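PTS system, IIA component (Enterococcus faecalis, PDB 3BED) probably serves as the IIA subunit of a mannose/sorbose-type phosphotransferase system, a transferase that would relay phosphoryl groups during sugar uptake. Local coordinates at residues A50-I55 with N77-A82; M81-G84 with L89-V92. All coordinates share one frame; numbering follows the deposited sequence.

Interaction 1: A50-I55 with N77-A82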
# COMPACT_ATOMS: atom_id res chain seq x y z
N ALA A 50 14.83 11.93 -13.32
CA ALA A 50 15.82 12.79 -12.69
C ALA A 50 15.77 12.63 -11.17
O ALA A 50 16.81 12.63 -10.50
CB ALA A 50 15.60 14.26 -13.09
N LYS A 51 14.57 12.47 -10.60
CA LYS A 51 14.46 12.32 -9.14
C LYS A 51 15.13 11.03 -8.69
O LYS A 51 15.86 11.02 -7.70
CB LYS A 51 13.00 12.34 -8.71
CG LYS A 51 12.40 13.73 -8.74
CD LYS A 51 10.93 13.66 -8.31
CE LYS A 51 10.32 15.04 -8.20
NZ LYS A 51 8.91 15.04 -7.61
N LEU A 52 14.86 9.92 -9.40
CA LEU A 52 15.53 8.69 -9.01
C LEU A 52 17.05 8.80 -9.25
O LEU A 52 17.85 8.30 -8.45
CB LEU A 52 14.99 7.49 -9.78
CG LEU A 52 15.57 6.14 -9.44
CD1 LEU A 52 15.42 5.82 -7.94
CD2 LEU A 52 14.97 5.03 -10.30
N ALA A 53 17.42 9.44 -10.35
CA ALA A 53 18.87 9.51 -10.70
C ALA A 53 19.64 10.25 -9.60
O ALA A 53 20.75 9.84 -9.25
CB ALA A 53 19.08 10.22 -12.03
N ALA A 54 19.03 11.30 -9.04
CA ALA A 54 19.71 12.08 -7.98
C ALA A 54 20.02 11.21 -6.77
O ALA A 54 21.10 11.32 -6.17
CB ALA A 54 18.88 13.26 -7.61
N ILE A 55 19.08 10.33 -6.41
CA ILE A 55 19.26 9.43 -5.29
C ILE A 55 20.29 8.35 -5.62
O ILE A 55 21.21 8.08 -4.83
CB ILE A 55 17.91 8.76 -4.98
CG1 ILE A 55 16.93 9.82 -4.45
CG2 ILE A 55 18.10 7.62 -3.98
CD1 ILE A 55 15.48 9.35 -4.46
N ASN A 77 8.42 1.84 -14.00
CA ASN A 77 9.21 1.75 -15.24
C ASN A 77 10.57 2.46 -15.11
O ASN A 77 11.59 2.00 -15.59
CB ASN A 77 8.44 2.39 -16.40
CG ASN A 77 7.14 1.65 -16.71
OD1 ASN A 77 7.00 0.45 -16.41
ND2 ASN A 77 6.22 2.35 -17.38
N VAL A 78 10.55 3.59 -14.43
CA VAL A 78 11.77 4.37 -14.25
C VAL A 78 12.78 3.59 -13.39
O VAL A 78 13.96 3.58 -13.71
CB VAL A 78 11.41 5.69 -13.65
CG1 VAL A 78 12.64 6.41 -13.01
CG2 VAL A 78 10.73 6.54 -14.69
N ALA A 79 12.29 2.92 -12.34
CA ALA A 79 13.13 2.07 -11.48
C ALA A 79 13.70 0.93 -12.32
O ALA A 79 14.92 0.68 -12.29
CB ALA A 79 12.32 1.52 -10.28
N MSE A 80 12.84 0.26 -13.11
CA MSE A 80 13.28 -0.82 -13.98
C MSE A 80 14.39 -0.36 -14.94
O MSE A 80 15.36 -1.09 -15.18
CB MSE A 80 12.10 -1.35 -14.79
CG MSE A 80 12.47 -2.57 -15.58
SE MSE A 80 10.95 -3.21 -16.60
CE MSE A 80 10.47 -1.53 -17.55
N MSE A 81 14.21 0.84 -15.52
CA MSE A 81 15.18 1.35 -16.50
C MSE A 81 16.55 1.60 -15.81
O MSE A 81 17.61 1.41 -16.40
CB MSE A 81 14.69 2.66 -17.13
CG MSE A 81 13.56 2.46 -18.16
SE MSE A 81 13.07 4.18 -18.97
CE MSE A 81 11.31 4.32 -18.16
N ALA A 82 16.51 2.01 -14.55
CA ALA A 82 17.74 2.26 -13.80
C ALA A 82 18.54 0.98 -13.56
O ALA A 82 19.79 1.01 -13.43
CB ALA A 82 17.40 3.00 -12.49

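Interaction 2: M81-G84 with L89-V92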
# COMPACT_ATOMS: atom_id res chain seq x y z
N MSE A 81 14.21 0.84 -15.52
CA MSE A 81 15.18 1.35 -16.50
C MSE A 81 16.55 1.60 -15.81
O MSE A 81 17.61 1.41 -16.40
CB MSE A 81 14.69 2.66 -17.13
CG MSE A 81 13.56 2.46 -18.16
SE MSE A 81 13.07 4.18 -18.97
CE MSE A 81 11.31 4.32 -18.16
N ALA A 82 16.51 2.01 -14.55
CA ALA A 82 17.74 2.26 -13.80
C ALA A 82 18.54 0.98 -13.56
O ALA A 82 19.79 1.01 -13.43
CB ALA A 82 17.40 3.00 -12.49
N MSE A 83 17.87 -0.17 -13.53
CA MSE A 83 18.62 -1.40 -13.38
C MSE A 83 19.66 -1.68 -14.48
O MSE A 83 20.61 -2.45 -14.24
CB MSE A 83 17.67 -2.59 -13.24
CG MSE A 83 16.81 -2.56 -11.97
SE MSE A 83 15.53 -4.06 -12.03
CE MSE A 83 16.68 -5.44 -11.50
N GLY A 84 19.52 -1.06 -15.65
CA GLY A 84 20.50 -1.25 -16.73
C GLY A 84 21.81 -0.55 -16.48
O GLY A 84 22.84 -0.85 -17.14
N LEU A 89 20.98 -2.91 -8.09
CA LEU A 89 19.65 -2.39 -7.83
C LEU A 89 18.64 -3.45 -8.21
O LEU A 89 18.76 -4.06 -9.27
CB LEU A 89 19.41 -1.15 -8.70
CG LEU A 89 17.97 -0.60 -8.74
CD1 LEU A 89 17.58 -0.04 -7.37
CD2 LEU A 89 17.84 0.49 -9.80
N ARG A 90 17.65 -3.68 -7.33
CA ARG A 90 16.50 -4.52 -7.67
C ARG A 90 15.21 -3.73 -7.42
O ARG A 90 15.24 -2.70 -6.72
CB ARG A 90 16.49 -5.83 -6.86
CG ARG A 90 17.81 -6.66 -6.94
CD ARG A 90 17.92 -7.44 -8.28
NE ARG A 90 19.15 -8.22 -8.34
CZ ARG A 90 20.38 -7.74 -8.56
NH1 ARG A 90 20.59 -6.45 -8.85
NH2 ARG A 90 21.42 -8.58 -8.51
N VAL A 91 14.11 -4.25 -7.95
CA VAL A 91 12.82 -3.57 -7.89
C VAL A 91 11.75 -4.59 -7.58
O VAL A 91 11.68 -5.63 -8.22
CB VAL A 91 12.48 -2.91 -9.25
CG1 VAL A 91 11.10 -2.21 -9.20
CG2 VAL A 91 13.58 -1.89 -9.67
N VAL A 92 10.91 -4.28 -6.58
CA VAL A 92 9.70 -5.04 -6.30
C VAL A 92 8.51 -4.08 -6.40
O VAL A 92 8.53 -2.97 -5.83
CB VAL A 92 9.75 -5.65 -4.89
CG1 VAL A 92 8.48 -6.45 -4.59
CG2 VAL A 92 11.01 -6.55 -4.76

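Interaction 1: A50-I55 with N77-A82
Two helices on one face of a parallel beta sheet, 44-59 and 74-82, meet where Leu52 lies against Val78, Ala79 and Ala82. The axes of the short segments 50-55 and 77-82 come within 10.2 Å and cross at -45°. One leucine methyl carries the contact. CG of Leu52 stands anti to the backbone N (chi1 -178°), which carries the isobutyl group out from its own helix toward 77-82. CD2 then reaches the backbone of the other helix, 3.7 Å from CA of Ala79. The CB of Ala79 is a looser neighbour, 4.4 Å from CD2 of Leu52. The same methyl has CG1 of Val78 at 3.8 Å and CB of Ala82 at 3.8 Å. Val78 and Ala82 are one helical turn apart, and CD2 of Leu52 settles into the shallow hollow between them and Ala79. The side chains of Leu52 and Val78 pass each other in opposite directions, and CG1 of Val78 also comes alongside CB of Leu52 at 4.1 Å. Ala79 and Ala82 end at CB, consistent with this methyl's close approach to the main chain. On the sheet side, Leu52 and Ala79 both touch Met11 of strand 7-13. Val78 also touches Leu45 and Ala82 touches Leu56, extending the pairing along helix 44-59. Neighbouring helices packed side by side over a parallel sheet are typical of an alpha/beta sandwich of the IIA-mannose family.

Interaction 2: M81-G84 with L89-V92
Selenomethionine Met83 reaches across Leu89 to the strand 89-92. Its CG lies 3.9 Å from CD2 of Leu89, and the two side chains cross at about a right angle. Further out, SE of Met83 meets CG2 of Val91 at 3.8 Å. The terminal CE rests on the strand backbone, 3.3 Å from O of Leu89 and 3.9 Å from CA of Arg90. This placement follows from the torsions: the chain runs extended through chi2 and then bends at chi3 (79°), which turns the methyl onto the main chain. CE of Met83 also touches the aliphatic part of Arg90, with CD at 4.0 Å. On the helix side, CD2 of Leu89 fits against CB of Ala82 at 3.7 Å. Helix 74-82 and strand 89-93, joined by a short loop, form the second half of a beta-alpha-beta crossover from strand 64-68, and the two strands are parallel neighbours. Arg90 folds back on its own strand. Its NH1 donates to O of Leu89 at 3.0 Å, from well above the carbonyl plane, while that oxygen lies in the guanidinium plane. NH1 also bonds to O of Pro87, and NE forms a salt bridge with Asp112. These partners fix the rotation of the guanidinium group. Leu89 packs on Thr64 and Val66 of the adjacent strand. Ile129 of the second subunit covers Met83 and Val91, and the sheet continues into that subunit through an antiparallel ladder at Val92.

How the interactions relate
Interactions 1 and 2 both draw on helix 74-82 and share Met81 and Ala82. Their centres are about 8 Å apart. Ala82 is the common piece, since its CB meets a leucine methyl in each contact. Ala79 adds a second junction: its CB lies 3.7 Å from CG2 of Val91, and its O lies 3.8 Å from CD2 of Leu89. The helix is thus packed against helix 44-59 in interaction 1 and, in interaction 2, against strand 89-93, the last of the sheet within this chain. Both contacts come close to the second subunit: Met80 touches Leu131 of that subunit and Met83 touches its Ile129.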